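PDB 7LHV: sulfate transporter 4.1, chloroplastic from Arabidopsis thaliana, which acts as a proton-coupled sulfate cotransporter of the SLC26/SulP family and may help regulate sulfate assimilation. Local coordinates for residues G221-I233 and S245-F258. Sequence-based numbering, arbitrary orientation.
Sequences GLSQIKYFLGYSI and SIIAGADKFQWPPF
Y231, in the loop after helix 206-229, lays its ring against I246 and G249 near the C-terminal end of short helix 239-249. This is a helix-loop-helix connection in the sulfate permease region: the loop returns the chain so that helix 239-249 runs nearly parallel to helix 206-229 (15° between the short segments) before helix 255-277 begins. The close-packed part centres on Y231, which buries about 123 Å² against the other segment. The phenol OH donates to I246 O at 2.8 Å. The donor lies 15° from the carbonyl plane. G249 O sits over one face of the ring, off its centre, 3.2 Å from Y231 CZ. A chi1 of 54° sets Y231 CG between its own backbone N and carbonyl carbon, turning the ring into this site. G249 suits the position, since a CB there would collide with Y231 CE1. Replacing the tyrosine with an alanine would probably leave I246 O without this donor and open a gap beside G249.

Next to the ring, L229 forks between two partners: CD1 meets I246 CG2 at 3.8 Å, while CD2 meets F253 CE1 at 3.7 Å, each pair crossing at roughly a right angle. G230, the first residue past the helix, has positive phi, a conformation that favours glycine. The looser side lies at K252, on the surface, which buries only 35 Å² here and meets Y231 through CB and its backbone O. Toward helix 255-277, Q254 N makes a weak bond to L229 O, long at 3.3 Å although fairly straight. F228 borders this end: its CB lies 3.7 Å from F258 CD1, and F228 O approaches the edge of the F258 ring.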
loop_
_atom_site.group_PDB
_atom_site.type_symbol
_atom_site.label_atom_id
_atom_site.label_comp_id
_atom_site.label_asym_id
_atom_site.label_seq_id
_atom_site.Cartn_x
_atom_site.Cartn_y
_atom_site.Cartn_z
ATOM N N GLY A 221 16.741 3.767 -26.370
ATOM C CA GLY A 221 17.711 3.466 -27.410
ATOM C C GLY A 221 17.079 2.835 -28.637
ATOM O O GLY A 221 17.396 3.203 -29.775
ATOM N N LEU A 222 16.173 1.877 -28.427
ATOM C CA LEU A 222 15.515 1.236 -29.558
ATOM C C LEU A 222 14.553 2.171 -30.277
ATOM O O LEU A 222 14.260 1.950 -31.454
ATOM C CB LEU A 222 14.777 -0.020 -29.099
ATOM C CG LEU A 222 15.656 -1.255 -28.912
ATOM C CD1 LEU A 222 14.812 -2.463 -28.577
ATOM C CD2 LEU A 222 16.489 -1.513 -30.155
ATOM N N SER A 223 14.048 3.200 -29.599
ATOM C CA SER A 223 13.241 4.200 -30.285
ATOM C C SER A 223 14.112 5.143 -31.102
ATOM O O SER A 223 13.718 5.568 -32.193
ATOM C CB SER A 223 12.407 4.989 -29.276
ATOM O OG SER A 223 11.410 4.173 -28.688
ATOM N N GLN A 224 15.295 5.477 -30.590
ATOM C CA GLN A 224 16.175 6.413 -31.276
ATOM C C GLN A 224 16.980 5.772 -32.396
ATOM O O GLN A 224 17.555 6.500 -33.210
ATOM C CB GLN A 224 17.127 7.069 -30.274
ATOM C CG GLN A 224 16.425 7.965 -29.279
ATOM C CD GLN A 224 15.885 9.225 -29.914
ATOM O OE1 GLN A 224 16.629 10.159 -30.201
ATOM N NE2 GLN A 224 14.577 9.256 -30.138
ATOM N N ILE A 225 17.045 4.440 -32.460
ATOM C CA ILE A 225 17.761 3.799 -33.561
ATOM C C ILE A 225 17.101 4.087 -34.909
ATOM O O ILE A 225 17.721 3.885 -35.961
ATOM C CB ILE A 225 17.875 2.277 -33.319
ATOM C CG1 ILE A 225 18.879 1.642 -34.283
ATOM C CG2 ILE A 225 16.538 1.609 -33.520
ATOM C CD1 ILE A 225 20.302 2.096 -34.068
ATOM N N LYS A 226 15.853 4.566 -34.908
ATOM C CA LYS A 226 15.161 4.828 -36.166
ATOM C C LYS A 226 15.833 5.937 -36.964
ATOM O O LYS A 226 15.774 5.934 -38.198
ATOM C CB LYS A 226 13.694 5.172 -35.899
ATOM C CG LYS A 226 13.454 6.569 -35.363
ATOM C CD LYS A 226 12.007 6.752 -34.951
ATOM C CE LYS A 226 11.783 8.108 -34.312
ATOM N NZ LYS A 226 10.413 8.227 -33.743
ATOM N N TYR A 227 16.467 6.896 -36.285
ATOM C CA TYR A 227 17.204 7.932 -37.000
ATOM C C TYR A 227 18.461 7.362 -37.642
ATOM O O TYR A 227 18.861 7.795 -38.728
ATOM C CB TYR A 227 17.554 9.076 -36.052
ATOM C CG TYR A 227 16.348 9.769 -35.470
ATOM C CD1 TYR A 227 15.644 10.710 -36.205
ATOM C CD2 TYR A 227 15.903 9.472 -34.191
ATOM C CE1 TYR A 227 14.538 11.344 -35.679
ATOM C CE2 TYR A 227 14.797 10.098 -33.658
ATOM C CZ TYR A 227 14.118 11.034 -34.406
ATOM O OH TYR A 227 13.014 11.662 -33.879
ATOM N N PHE A 228 19.104 6.402 -36.976
ATOM C CA PHE A 228 20.235 5.714 -37.587
ATOM C C PHE A 228 19.793 4.933 -38.815
ATOM O O PHE A 228 20.466 4.954 -39.851
ATOM C CB PHE A 228 20.889 4.772 -36.578
ATOM C CG PHE A 228 21.751 5.458 -35.556
ATOM C CD1 PHE A 228 21.592 6.802 -35.274
ATOM C CD2 PHE A 228 22.718 4.748 -34.870
ATOM C CE1 PHE A 228 22.380 7.419 -34.331
ATOM C CE2 PHE A 228 23.510 5.363 -33.930
ATOM C CZ PHE A 228 23.339 6.700 -33.659
ATOM N N LEU A 229 18.659 4.236 -38.715
ATOM C CA LEU A 229 18.183 3.423 -39.830
ATOM C C LEU A 229 17.829 4.286 -41.032
ATOM O O LEU A 229 18.129 3.926 -42.176
ATOM C CB LEU A 229 16.977 2.593 -39.394
ATOM C CG LEU A 229 17.227 1.558 -38.300
ATOM C CD1 LEU A 229 15.927 0.877 -37.919
ATOM C CD2 LEU A 229 18.254 0.542 -38.757
ATOM N N GLY A 230 17.191 5.429 -40.797
ATOM C CA GLY A 230 16.817 6.338 -41.857
ATOM C C GLY A 230 15.368 6.281 -42.282
ATOM O O GLY A 230 14.954 7.104 -43.106
ATOM N N TYR A 231 14.582 5.345 -41.753
ATOM C CA TYR A 231 13.167 5.249 -42.076
ATOM C C TYR A 231 12.350 5.242 -40.793
ATOM O O TYR A 231 12.802 4.764 -39.749
ATOM C CB TYR A 231 12.851 3.995 -42.906
ATOM C CG TYR A 231 13.328 2.695 -42.297
ATOM C CD1 TYR A 231 12.532 1.987 -41.411
ATOM C CD2 TYR A 231 14.566 2.167 -42.628
ATOM C CE1 TYR A 231 12.961 0.798 -40.861
ATOM C CE2 TYR A 231 15.001 0.978 -42.085
ATOM C CZ TYR A 231 14.196 0.298 -41.202
ATOM O OH TYR A 231 14.630 -0.888 -40.656
ATOM N N SER A 232 11.138 5.785 -40.883
ATOM C CA SER A 232 10.260 5.852 -39.725
ATOM C C SER A 232 9.822 4.456 -39.304
ATOM O O SER A 232 9.508 3.605 -40.139
ATOM C CB SER A 232 9.037 6.714 -40.035
ATOM O OG SER A 232 8.295 6.983 -38.858
ATOM N N ILE A 233 9.803 4.224 -37.996
ATOM C CA ILE A 233 9.408 2.943 -37.437
ATOM C C ILE A 233 8.136 3.142 -36.624
ATOM O O ILE A 233 7.752 4.263 -36.291
ATOM C CB ILE A 233 10.523 2.317 -36.580
ATOM C CG1 ILE A 233 10.705 3.114 -35.288
ATOM C CG2 ILE A 233 11.824 2.259 -37.361
ATOM C CD1 ILE A 233 11.679 2.493 -34.322
ATOM N N SER A 245 8.537 -3.580 -36.467
ATOM C CA SER A 245 8.546 -2.482 -37.425
ATOM C C SER A 245 9.913 -2.317 -38.071
ATOM O O SER A 245 10.008 -2.040 -39.272
ATOM C CB SER A 245 8.127 -1.189 -36.739
ATOM O OG SER A 245 8.994 -0.893 -35.661
ATOM N N ILE A 246 10.984 -2.465 -37.288
ATOM C CA ILE A 246 12.327 -2.348 -37.847
ATOM C C ILE A 246 12.558 -3.428 -38.897
ATOM O O ILE A 246 13.076 -3.158 -39.989
ATOM C CB ILE A 246 13.379 -2.408 -36.726
ATOM C CG1 ILE A 246 13.358 -1.115 -35.910
ATOM C CG2 ILE A 246 14.761 -2.655 -37.301
ATOM C CD1 ILE A 246 14.084 -1.216 -34.592
ATOM N N ILE A 247 12.160 -4.664 -38.590
ATOM C CA ILE A 247 12.306 -5.755 -39.550
ATOM C C ILE A 247 11.467 -5.488 -40.793
ATOM O O ILE A 247 11.910 -5.727 -41.923
ATOM C CB ILE A 247 11.936 -7.097 -38.891
ATOM C CG1 ILE A 247 12.940 -7.438 -37.793
ATOM C CG2 ILE A 247 11.891 -8.206 -39.927
ATOM C CD1 ILE A 247 12.474 -8.530 -36.864
ATOM N N ALA A 248 10.241 -4.987 -40.607
ATOM C CA ALA A 248 9.372 -4.710 -41.745
ATOM C C ALA A 248 9.969 -3.645 -42.656
ATOM O O ALA A 248 9.932 -3.776 -43.885
ATOM C CB ALA A 248 7.991 -4.280 -41.255
ATOM N N GLY A 249 10.523 -2.588 -42.074
ATOM C CA GLY A 249 11.076 -1.499 -42.849
ATOM C C GLY A 249 12.510 -1.661 -43.289
ATOM O O GLY A 249 13.020 -0.786 -43.997
ATOM N N ALA A 250 13.180 -2.749 -42.899
ATOM C CA ALA A 250 14.572 -2.965 -43.286
ATOM C C ALA A 250 14.827 -2.799 -44.780
ATOM O O ALA A 250 15.978 -2.599 -45.181
ATOM C CB ALA A 250 15.025 -4.360 -42.845
ATOM N N ASP A 251 13.790 -2.884 -45.615
ATOM C CA ASP A 251 13.957 -2.647 -47.044
ATOM C C ASP A 251 14.185 -1.179 -47.387
ATOM O O ASP A 251 14.526 -0.878 -48.535
ATOM C CB ASP A 251 12.745 -3.189 -47.807
ATOM C CG ASP A 251 11.451 -2.487 -47.435
ATOM O OD1 ASP A 251 11.473 -1.604 -46.552
ATOM O OD2 ASP A 251 10.404 -2.825 -48.023
ATOM N N LYS A 252 14.003 -0.264 -46.432
ATOM C CA LYS A 252 14.214 1.163 -46.650
ATOM C C LYS A 252 15.469 1.669 -45.944
ATOM O O LYS A 252 15.538 2.835 -45.549
ATOM C CB LYS A 252 12.994 1.960 -46.193
ATOM C CG LYS A 252 11.727 1.664 -46.967
ATOM C CD LYS A 252 10.510 2.249 -46.271
ATOM C CE LYS A 252 10.046 1.351 -45.137
ATOM N NZ LYS A 252 8.865 1.912 -44.426
ATOM N N PHE A 253 16.466 0.806 -45.783
ATOM C CA PHE A 253 17.679 1.175 -45.065
ATOM C C PHE A 253 18.538 2.121 -45.895
ATOM O O PHE A 253 18.633 1.990 -47.119
ATOM C CB PHE A 253 18.467 -0.083 -44.708
ATOM C CG PHE A 253 19.653 0.169 -43.824
ATOM C CD1 PHE A 253 19.482 0.527 -42.499
ATOM C CD2 PHE A 253 20.938 0.027 -44.314
ATOM C CE1 PHE A 253 20.571 0.753 -41.684
ATOM C CE2 PHE A 253 22.030 0.250 -43.502
ATOM C CZ PHE A 253 21.847 0.613 -42.187
ATOM N N GLN A 254 19.166 3.085 -45.220
ATOM C CA GLN A 254 20.107 4.006 -45.843
ATOM C C GLN A 254 21.453 3.919 -45.137
ATOM O O GLN A 254 21.514 3.835 -43.908
ATOM C CB GLN A 254 19.601 5.452 -45.805
ATOM C CG GLN A 254 18.425 5.743 -46.718
ATOM C CD GLN A 254 17.098 5.408 -46.081
ATOM O OE1 GLN A 254 17.006 5.250 -44.864
ATOM N NE2 GLN A 254 16.057 5.307 -46.897
ATOM N N TRP A 255 22.527 3.946 -45.922
ATOM C CA TRP A 255 23.887 3.834 -45.402
ATOM C C TRP A 255 24.422 5.128 -44.783
ATOM O O TRP A 255 25.043 5.065 -43.714
ATOM C CB TRP A 255 24.840 3.357 -46.506
ATOM C CG TRP A 255 24.989 1.866 -46.575
ATOM C CD1 TRP A 255 24.306 0.939 -45.843
ATOM C CD2 TRP A 255 25.887 1.131 -47.416
ATOM N NE1 TRP A 255 24.717 -0.328 -46.181
ATOM C CE2 TRP A 255 25.688 -0.237 -47.144
ATOM C CE3 TRP A 255 26.838 1.496 -48.374
ATOM C CZ2 TRP A 255 26.404 -1.240 -47.794
ATOM C CZ3 TRP A 255 27.547 0.499 -49.020
ATOM C CH2 TRP A 255 27.326 -0.852 -48.727
ATOM N N PRO A 256 24.252 6.297 -45.410
ATOM C CA PRO A 256 24.867 7.522 -44.865
ATOM C C PRO A 256 24.417 7.834 -43.444
ATOM O O PRO A 256 25.271 8.083 -42.580
ATOM C CB PRO A 256 24.427 8.612 -45.854
ATOM C CG PRO A 256 24.258 7.891 -47.124
ATOM C CD PRO A 256 23.700 6.547 -46.757
ATOM N N PRO A 257 23.104 7.878 -43.150
ATOM C CA PRO A 257 22.719 8.213 -41.769
ATOM C C PRO A 257 23.196 7.191 -40.756
ATOM O O PRO A 257 23.597 7.566 -39.649
ATOM C CB PRO A 257 21.189 8.286 -41.837
ATOM C CG PRO A 257 20.834 7.386 -42.925
ATOM C CD PRO A 257 21.907 7.564 -43.954
ATOM N N PHE A 258 23.180 5.904 -41.111
ATOM C CA PHE A 258 23.646 4.883 -40.180
ATOM C C PHE A 258 25.135 5.025 -39.905
ATOM O O PHE A 258 25.571 4.916 -38.755
ATOM C CB PHE A 258 23.334 3.489 -40.715
ATOM C CG PHE A 258 23.487 2.404 -39.691
ATOM C CD1 PHE A 258 22.497 2.177 -38.753
ATOM C CD2 PHE A 258 24.624 1.618 -39.660
ATOM C CE1 PHE A 258 22.634 1.183 -37.805
ATOM C CE2 PHE A 258 24.768 0.621 -38.716
ATOM C CZ PHE A 258 23.771 0.404 -37.787
#